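Local structure of high-potential iron-sulfur protein isozyme 2 (Ectothiorhodospira shaposhnikovii, 1HPI) at residues A13-H18 against W64-V69; E2-D7 against K57-N62. The protein carries electrons in the anaerobic electron transport of photosynthetic bacteria, using a single high-potential [4Fe-4S] cluster held by four cysteines. All blocks are in the same frame, centred on the assembly; numbering follows the deposited sequence.

Interaction 1: A13-H18 against W64-V69; sequences ALEYRH and WCTAWV. With SF4 (iron/sulfur cluster), chain B.
Leu14 O takes the backbone N-H of Thr66 at 2.9 Å, in a nearly straight bond (170° at the hydrogen), and Thr66 OG1 lies close enough to the same oxygen for a weak, unsettled second bond. A water shared by Ala13 O and Thr66 OG1 bridges the segments beside it, and Leu14 CD2 packs against that hydroxyl. Further along, the chains run roughly antiparallel and Arg17 and Trp64 form a hydrogen-bonded pair: Arg17 N gives to Trp64 O at 3.0 Å, and Trp64 N to Arg17 O at 3.1 Å. Trp64 O also receives a CA-H...O contact from Tyr16 CA.

Between these ties, Cys65 CB touches both Leu14 CB and Tyr16 CB, at 3.9 Å from each. With chi1 at 82°, its sulfur sits between the backbone N and carbonyl carbon and reaches the cluster, where Cys65 SG binds iron FE4 at 2.2 Å. Ala67 N donates to this thiolate, which probably tempers its charge. Cys65 CB lies at the edge of the Tyr16 ring, near its plane, while Tyr16 CD1 comes to 3.8 Å from cluster sulfide S2; the tyrosine hydroxyl is tied to His18 ND1 and Ser60 N. Trp68 presents its edge to sulfide S3. A cysteine ligand, an N-H...S bond and a shielding tyrosine and tryptophan together make up the largely apolar cluster pocket of a HiPIP.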
ATOM      1  N   ALA A  13       7.694  -8.865  -1.167  1.00 10.60           N
ATOM      2  CA  ALA A  13       8.965  -8.170  -1.122  1.00  8.97           C
ATOM      3  C   ALA A  13       8.902  -6.876  -0.332  1.00 11.16           C
ATOM      4  O   ALA A  13       9.881  -6.470   0.288  1.00 12.06           O
ATOM      5  CB  ALA A  13       9.499  -7.909  -2.520  1.00  8.65           C
ATOM      6  N   LEU A  14       7.742  -6.224  -0.370  1.00  9.11           N
ATOM      7  CA  LEU A  14       7.541  -4.972   0.334  1.00  6.82           C
ATOM      8  C   LEU A  14       6.682  -5.142   1.584  1.00  8.58           C
ATOM      9  O   LEU A  14       6.253  -4.169   2.187  1.00  7.97           O
ATOM     10  CB  LEU A  14       6.928  -3.937  -0.615  1.00  9.27           C
ATOM     11  CG  LEU A  14       7.939  -3.534  -1.683  1.00  9.30           C
ATOM     12  CD1 LEU A  14       7.317  -2.529  -2.642  1.00 12.89           C
ATOM     13  CD2 LEU A  14       9.193  -2.948  -1.032  1.00  9.54           C
ATOM     14  N   GLU A  15       6.439  -6.390   1.971  1.00  8.38           N
ATOM     15  CA  GLU A  15       5.639  -6.688   3.154  1.00  9.87           C
ATOM     16  C   GLU A  15       4.309  -5.973   3.145  1.00  9.34           C
ATOM     17  O   GLU A  15       3.817  -5.464   4.146  1.00 12.16           O
ATOM     18  CB  GLU A  15       6.454  -6.411   4.421  1.00 11.50           C
ATOM     19  CG  GLU A  15       7.651  -7.371   4.354  1.00 22.24           C
ATOM     20  CD  GLU A  15       8.344  -7.506   5.659  1.00 55.49           C
ATOM     21  OE1 GLU A  15       7.588  -8.059   6.579  1.00 34.13           O
ATOM     22  OE2 GLU A  15       9.486  -7.122   5.828  1.00 24.93           O
ATOM     23  N   TYR A  16       3.729  -5.948   1.967  1.00 10.33           N
ATOM     24  CA  TYR A  16       2.459  -5.283   1.793  1.00  9.04           C
ATOM     25  C   TYR A  16       1.271  -5.987   2.439  1.00  8.86           C
ATOM     26  O   TYR A  16       1.173  -7.204   2.422  1.00  9.93           O
ATOM     27  CB  TYR A  16       2.185  -5.117   0.282  1.00  9.18           C
ATOM     28  CG  TYR A  16       0.751  -4.728  -0.037  1.00  6.65           C
ATOM     29  CD1 TYR A  16       0.398  -3.379  -0.080  1.00  9.03           C
ATOM     30  CD2 TYR A  16      -0.235  -5.684  -0.290  1.00  8.07           C
ATOM     31  CE1 TYR A  16      -0.909  -2.989  -0.366  1.00  8.84           C
ATOM     32  CE2 TYR A  16      -1.549  -5.318  -0.584  1.00  7.06           C
ATOM     33  CZ  TYR A  16      -1.879  -3.961  -0.612  1.00  6.74           C
ATOM     34  OH  TYR A  16      -3.166  -3.568  -0.890  1.00  7.36           O
ATOM     35  N   ARG A  17       0.349  -5.206   2.996  1.00  6.61           N
ATOM     36  CA  ARG A  17      -0.869  -5.719   3.615  1.00 10.92           C
ATOM     37  C   ARG A  17      -2.034  -4.851   3.147  1.00 10.13           C
ATOM     38  O   ARG A  17      -1.887  -3.639   3.046  1.00  7.78           O
ATOM     39  CB  ARG A  17      -0.916  -5.630   5.129  1.00  3.72           C
ATOM     40  CG  ARG A  17       0.128  -6.486   5.809  1.00 10.25           C
ATOM     41  CD  ARG A  17       0.003  -7.975   5.525  1.00 20.37           C
ATOM     42  NE  ARG A  17       1.238  -8.627   5.946  1.00 89.91           N
ATOM     43  CZ  ARG A  17       2.197  -8.991   5.098  1.00100.00           C
ATOM     44  NH1 ARG A  17       2.084  -8.797   3.791  1.00100.00           N
ATOM     45  NH2 ARG A  17       3.300  -9.573   5.557  1.00100.00           N
ATOM     46  N   HIS A  18      -3.194  -5.444   2.871  1.00  5.79           N
ATOM     47  CA  HIS A  18      -4.341  -4.651   2.448  1.00  4.58           C
ATOM     48  C   HIS A  18      -4.897  -3.814   3.607  1.00  8.27           C
ATOM     49  O   HIS A  18      -5.562  -2.795   3.391  1.00 10.00           O
ATOM     50  CB  HIS A  18      -5.493  -5.570   2.031  1.00  4.77           C
ATOM     51  CG  HIS A  18      -5.275  -6.353   0.788  1.00 10.58           C
ATOM     52  ND1 HIS A  18      -4.756  -5.774  -0.356  1.00 12.71           N
ATOM     53  CD2 HIS A  18      -5.521  -7.665   0.535  1.00 12.70           C
ATOM     54  CE1 HIS A  18      -4.706  -6.743  -1.270  1.00  9.89           C
ATOM     55  NE2 HIS A  18      -5.153  -7.888  -0.770  1.00 11.96           N
ATOM     56  N   TRP A  64      -0.615  -0.866   3.488  1.00  6.38           N
ATOM     57  CA  TRP A  64       0.700  -0.357   3.837  1.00  7.16           C
ATOM     58  C   TRP A  64       1.783  -1.285   3.313  1.00  7.57           C
ATOM     59  O   TRP A  64       1.533  -2.466   3.135  1.00  9.31           O
ATOM     60  CB  TRP A  64       0.828  -0.346   5.386  1.00  5.93           C
ATOM     61  CG  TRP A  64       2.100   0.261   5.901  1.00  7.70           C
ATOM     62  CD1 TRP A  64       2.293   1.564   6.207  1.00 10.33           C
ATOM     63  CD2 TRP A  64       3.340  -0.403   6.187  1.00  9.67           C
ATOM     64  NE1 TRP A  64       3.574   1.766   6.651  1.00  9.84           N
ATOM     65  CE2 TRP A  64       4.241   0.573   6.656  1.00  9.42           C
ATOM     66  CE3 TRP A  64       3.768  -1.720   6.087  1.00  6.51           C
ATOM     67  CZ2 TRP A  64       5.552   0.249   7.026  1.00 13.96           C
ATOM     68  CZ3 TRP A  64       5.058  -2.037   6.448  1.00  7.00           C
ATOM     69  CH2 TRP A  64       5.942  -1.066   6.913  1.00  1.93           C
ATOM     70  N   CYS A  65       2.979  -0.764   3.090  1.00  8.95           N
ATOM     71  CA  CYS A  65       4.112  -1.547   2.638  1.00  8.20           C
ATOM     72  C   CYS A  65       5.330  -0.773   3.110  1.00  8.75           C
ATOM     73  O   CYS A  65       5.214   0.394   3.509  1.00  4.80           O
ATOM     74  CB  CYS A  65       4.170  -1.896   1.132  1.00  3.13           C
ATOM     75  SG  CYS A  65       4.845  -0.568   0.101  1.00  7.35           S
ATOM     76  N   THR A  66       6.490  -1.413   3.067  1.00  9.41           N
ATOM     77  CA  THR A  66       7.739  -0.794   3.506  1.00 10.28           C
ATOM     78  C   THR A  66       8.160   0.451   2.735  1.00 11.82           C
ATOM     79  O   THR A  66       8.991   1.234   3.211  1.00  9.30           O
ATOM     80  CB  THR A  66       8.896  -1.811   3.614  1.00  6.53           C
ATOM     81  OG1 THR A  66       9.180  -2.347   2.330  1.00  6.81           O
ATOM     82  CG2 THR A  66       8.569  -2.930   4.595  1.00  6.41           C
ATOM     83  N   ALA A  67       7.597   0.639   1.541  1.00  9.67           N
ATOM     84  CA  ALA A  67       7.926   1.803   0.747  1.00 10.28           C
ATOM     85  C   ALA A  67       7.077   3.009   1.154  1.00  7.21           C
ATOM     86  O   ALA A  67       7.140   4.064   0.527  1.00  7.87           O
ATOM     87  CB  ALA A  67       7.841   1.538  -0.748  1.00  6.98           C
ATOM     88  N   TRP A  68       6.272   2.887   2.210  1.00  8.59           N
ATOM     89  CA  TRP A  68       5.460   4.021   2.632  1.00 11.85           C
ATOM     90  C   TRP A  68       6.287   5.277   2.895  1.00 17.13           C
ATOM     91  O   TRP A  68       7.331   5.246   3.556  1.00  7.27           O
ATOM     92  CB  TRP A  68       4.635   3.709   3.893  1.00  5.60           C
ATOM     93  CG  TRP A  68       3.719   4.843   4.219  1.00  9.08           C
ATOM     94  CD1 TRP A  68       2.433   4.971   3.813  1.00  7.13           C
ATOM     95  CD2 TRP A  68       4.016   6.006   4.997  1.00 11.91           C
ATOM     96  NE1 TRP A  68       1.902   6.147   4.284  1.00  6.66           N
ATOM     97  CE2 TRP A  68       2.846   6.799   5.016  1.00 10.45           C
ATOM     98  CE3 TRP A  68       5.148   6.453   5.688  1.00 10.73           C
ATOM     99  CZ2 TRP A  68       2.799   8.015   5.705  1.00 13.79           C
ATOM    100  CZ3 TRP A  68       5.096   7.657   6.364  1.00 12.70           C
ATOM    101  CH2 TRP A  68       3.935   8.430   6.370  1.00  9.80           C
ATOM    102  N   VAL A  69       5.806   6.400   2.369  1.00 10.12           N
ATOM    103  CA  VAL A  69       6.458   7.687   2.539  1.00  7.64           C
ATOM    104  C   VAL A  69       5.372   8.775   2.589  1.00  9.96           C
ATOM    105  O   VAL A  69       4.429   8.776   1.803  1.00 10.00           O
ATOM    106  CB  VAL A  69       7.627   7.888   1.556  1.00 11.03           C
ATOM    107  CG1 VAL A  69       7.144   7.806   0.122  1.00 15.84           C
ATOM    108  CG2 VAL A  69       8.344   9.215   1.757  1.00 19.23           C
TER
HETATM  109 FE1  SF4 B  80       0.698   1.718  -0.274  1.00  8.54          FE
HETATM  110 FE2  SF4 B  80       2.664   3.617  -0.436  1.00 10.35          FE
HETATM  111 FE3  SF4 B  80       2.163   1.926  -2.532  1.00  9.58          FE
HETATM  112 FE4  SF4 B  80       3.253   0.944  -0.233  1.00  8.32          FE
HETATM  113  S1  SF4 B  80       4.162   2.483  -1.601  1.00  8.26           S
HETATM  114  S2  SF4 B  80       1.577   0.021  -1.417  1.00  8.80           S
HETATM  115  S3  SF4 B  80       2.277   2.235   1.286  1.00  7.13           S
HETATM  116  S4  SF4 B  80       0.740   3.446  -1.653  1.00  8.22           S
HETATM  117  O   HOH W   1      10.784  -4.494   2.160  1.00  7.63           O

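Interaction 2: E2-D7 against K57-N62; sequences ERLSED and KLVSAN
Lys57 CG lies beside its own backbone N (chi1 -70°) and a bend at chi2 (-42°) carries the chain back past Glu2 O, while Glu2, with chi1 at 64°, extends alongside it in the same direction. Their ends meet as a long salt bridge, 3.5 Å from Glu2 OE2 to Lys57 NZ. A water fastens the ammonium group to the backbone as well: it accepts from Lys57 NZ at 2.8 Å and donates to Arg3 O, with a weak bond to Glu2 OE2.

Beneath this polar end the backbones pair in parallel. Leu58 N donates to Glu2 O and Leu4 N to Leu58 O, each at 2.9 Å. Glu2 and Lys57 share one face of the sheet; Arg3 and Leu58 occupy the other, near Trp48.

Leu4 sends one methyl to each of two residues of strand 57-60: its side chain crosses that of Lys57 at about a right angle, with Leu4 CD1 3.9 Å from Lys57 CG, and lies side by side with Val59, Leu4 CD2 being 4.0 Å from Val59 CG1. Val59 in turn approaches the iron-sulfur cluster. The N-terminal strand 2-3 thus forms a parallel outer edge of the small mixed sheet, whose central strand 57-60 pairs on its other side with 48-50.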
ATOM      1  N   GLU A   2      -5.149  -4.624 -12.236  1.00 10.11           N
ATOM      2  CA  GLU A   2      -5.982  -5.413 -11.343  1.00  9.79           C
ATOM      3  C   GLU A   2      -5.490  -5.278  -9.914  1.00  8.86           C
ATOM      4  O   GLU A   2      -4.384  -4.805  -9.665  1.00  9.68           O
ATOM      5  CB  GLU A   2      -6.051  -6.894 -11.764  1.00 13.72           C
ATOM      6  CG  GLU A   2      -4.665  -7.552 -11.657  1.00 10.73           C
ATOM      7  CD  GLU A   2      -4.617  -9.007 -12.013  1.00 53.63           C
ATOM      8  OE1 GLU A   2      -5.789  -9.491 -12.336  1.00 20.51           O
ATOM      9  OE2 GLU A   2      -3.585  -9.654 -12.007  1.00 53.95           O
ATOM     10  N   ARG A   3      -6.314  -5.706  -8.966  1.00  8.63           N
ATOM     11  CA  ARG A   3      -5.924  -5.607  -7.574  1.00 10.26           C
ATOM     12  C   ARG A   3      -4.712  -6.459  -7.220  1.00  7.45           C
ATOM     13  O   ARG A   3      -4.619  -7.619  -7.617  1.00 10.25           O
ATOM     14  CB  ARG A   3      -7.092  -5.997  -6.660  1.00 10.79           C
ATOM     15  CG  ARG A   3      -8.252  -4.995  -6.641  1.00 10.12           C
ATOM     16  CD  ARG A   3      -9.270  -5.293  -5.543  1.00 11.24           C
ATOM     17  NE  ARG A   3      -9.942  -6.533  -5.878  1.00 17.15           N
ATOM     18  CZ  ARG A   3      -9.944  -7.618  -5.117  1.00 20.56           C
ATOM     19  NH1 ARG A   3      -9.328  -7.643  -3.940  1.00 28.25           N
ATOM     20  NH2 ARG A   3     -10.593  -8.696  -5.553  1.00 28.67           N
ATOM     21  N   LEU A   4      -3.781  -5.895  -6.451  1.00  6.45           N
ATOM     22  CA  LEU A   4      -2.599  -6.631  -6.012  1.00  5.91           C
ATOM     23  C   LEU A   4      -3.026  -7.690  -4.990  1.00 13.55           C
ATOM     24  O   LEU A   4      -3.937  -7.461  -4.191  1.00 11.21           O
ATOM     25  CB  LEU A   4      -1.734  -5.630  -5.213  1.00  6.88           C
ATOM     26  CG  LEU A   4      -0.429  -6.177  -4.632  1.00  8.23           C
ATOM     27  CD1 LEU A   4       0.491  -6.663  -5.750  1.00  7.79           C
ATOM     28  CD2 LEU A   4       0.252  -5.070  -3.835  1.00  9.43           C
ATOM     29  N   SER A   5      -2.370  -8.843  -4.969  1.00  8.85           N
ATOM     30  CA  SER A   5      -2.693  -9.875  -4.001  1.00 13.41           C
ATOM     31  C   SER A   5      -1.607  -9.862  -2.920  1.00 15.95           C
ATOM     32  O   SER A   5      -0.446  -9.614  -3.209  1.00 13.13           O
ATOM     33  CB  SER A   5      -2.733 -11.251  -4.658  1.00 15.22           C
ATOM     34  OG  SER A   5      -2.690 -12.255  -3.662  1.00 22.59           O
ATOM     35  N   GLU A   6      -1.941 -10.122  -1.662  1.00 11.21           N
ATOM     36  CA  GLU A   6      -0.934 -10.130  -0.616  1.00  9.72           C
ATOM     37  C   GLU A   6       0.104 -11.218  -0.812  1.00 10.57           C
ATOM     38  O   GLU A   6       1.205 -11.130  -0.279  1.00 16.42           O
ATOM     39  CB  GLU A   6      -1.579 -10.264   0.772  1.00 11.07           C
ATOM     40  CG  GLU A   6      -2.119  -8.930   1.298  1.00 13.00           C
ATOM     41  CD  GLU A   6      -2.676  -9.156   2.665  1.00 28.87           C
ATOM     42  OE1 GLU A   6      -2.711 -10.261   3.168  1.00 26.32           O
ATOM     43  OE2 GLU A   6      -3.108  -8.072   3.247  1.00 11.25           O
ATOM     44  N   ASP A   7      -0.231 -12.252  -1.571  1.00 11.74           N
ATOM     45  CA  ASP A   7       0.765 -13.283  -1.769  1.00 12.00           C
ATOM     46  C   ASP A   7       1.501 -13.108  -3.064  1.00 18.92           C
ATOM     47  O   ASP A   7       2.265 -13.986  -3.446  1.00 22.85           O
ATOM     48  CB  ASP A   7       0.312 -14.741  -1.747  1.00 26.58           C
ATOM     49  CG  ASP A   7      -0.895 -14.952  -0.921  1.00 35.30           C
ATOM     50  OD1 ASP A   7      -0.678 -14.786   0.367  1.00100.00           O
ATOM     51  OD2 ASP A   7      -1.976 -15.179  -1.416  1.00 92.93           O
ATOM     52  N   LYS A  57      -1.025  -2.478 -11.005  1.00 12.88           N
ATOM     53  CA  LYS A  57      -1.854  -2.963  -9.923  1.00 14.08           C
ATOM     54  C   LYS A  57      -2.571  -1.882  -9.151  1.00 12.46           C
ATOM     55  O   LYS A  57      -2.167  -0.725  -9.180  1.00 12.59           O
ATOM     56  CB  LYS A  57      -0.956  -3.374  -8.778  1.00 15.12           C
ATOM     57  CG  LYS A  57      -0.150  -4.607  -9.059  1.00 16.62           C
ATOM     58  CD  LYS A  57      -0.972  -5.648  -9.758  1.00 19.64           C
ATOM     59  CE  LYS A  57      -0.206  -6.947  -9.792  1.00 30.74           C
ATOM     60  NZ  LYS A  57      -0.774  -7.907 -10.742  1.00 47.28           N
ATOM     61  N   LEU A  58      -3.626  -2.305  -8.453  1.00  8.71           N
ATOM     62  CA  LEU A  58      -4.423  -1.431  -7.607  1.00  6.68           C
ATOM     63  C   LEU A  58      -4.110  -1.880  -6.181  1.00  8.28           C
ATOM     64  O   LEU A  58      -4.140  -3.083  -5.899  1.00  7.90           O
ATOM     65  CB  LEU A  58      -5.949  -1.572  -7.780  1.00  9.43           C
ATOM     66  CG  LEU A  58      -6.458  -1.105  -9.136  1.00 16.50           C
ATOM     67  CD1 LEU A  58      -7.960  -1.364  -9.216  1.00 17.92           C
ATOM     68  CD2 LEU A  58      -6.177   0.382  -9.303  1.00 14.67           C
ATOM     69  N   VAL A  59      -3.810  -0.945  -5.279  1.00  8.63           N
ATOM     70  CA  VAL A  59      -3.521  -1.312  -3.897  1.00  7.75           C
ATOM     71  C   VAL A  59      -4.655  -0.809  -3.009  1.00 11.95           C
ATOM     72  O   VAL A  59      -5.398   0.093  -3.407  1.00 10.40           O
ATOM     73  CB  VAL A  59      -2.172  -0.813  -3.392  1.00  8.43           C
ATOM     74  CG1 VAL A  59      -1.078  -1.332  -4.323  1.00 13.06           C
ATOM     75  CG2 VAL A  59      -2.152   0.708  -3.330  1.00  6.67           C
ATOM     76  N   SER A  60      -4.786  -1.391  -1.822  1.00  5.08           N
ATOM     77  CA  SER A  60      -5.813  -1.005  -0.874  1.00  6.20           C
ATOM     78  C   SER A  60      -5.536   0.359  -0.244  1.00 12.67           C
ATOM     79  O   SER A  60      -4.452   0.598   0.289  1.00  6.93           O
ATOM     80  CB  SER A  60      -5.860  -2.073   0.203  1.00  7.36           C
ATOM     81  OG  SER A  60      -6.680  -1.629   1.266  1.00  9.86           O
ATOM     82  N   ALA A  61      -6.502   1.282  -0.284  1.00  8.87           N
ATOM     83  CA  ALA A  61      -6.289   2.593   0.316  1.00 14.11           C
ATOM     84  C   ALA A  61      -5.975   2.480   1.814  1.00 11.32           C
ATOM     85  O   ALA A  61      -5.337   3.340   2.431  1.00 10.24           O
ATOM     86  CB  ALA A  61      -7.508   3.474   0.094  1.00 11.46           C
ATOM     87  N   ASN A  62      -6.431   1.396   2.422  1.00  5.14           N
ATOM     88  CA  ASN A  62      -6.180   1.210   3.842  1.00  8.49           C
ATOM     89  C   ASN A  62      -4.973   0.337   4.129  1.00 11.83           C
ATOM     90  O   ASN A  62      -4.768  -0.049   5.279  1.00 10.37           O
ATOM     91  CB  ASN A  62      -7.351   0.493   4.531  1.00 15.15           C
ATOM     92  CG  ASN A  62      -8.666   1.146   4.216  1.00 27.58           C
ATOM     93  OD1 ASN A  62      -9.544   0.531   3.597  1.00 55.85           O
ATOM     94  ND2 ASN A  62      -8.796   2.402   4.630  1.00 26.61           N
TER
HETATM   95  O   HOH W   2      -2.668  -8.800  -8.884  1.00 28.16           O

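The centres of interactions 1 and 2 lie about 11 Å apart, and their segments alternate along the chain, 2-7, 13-18, 57-62, 64-69, each early segment pairing with a late one. Helix 9-13 joins the first two, and a single residue separates the last two. The contacts touch directly at His18: His18 N probably bonds to Glu6 OE2 and His18 O to Ser60 OG, 2.7 Å in each case. Interaction 2 builds the edge of the small sheet, whereas interaction 1 joins two loops through a single antiparallel bridge. Interaction 1 supplies the ligand Cys65, and interaction 2 reaches the cluster through Val59, so both join the N-terminal to the C-terminal part beside the redox centre.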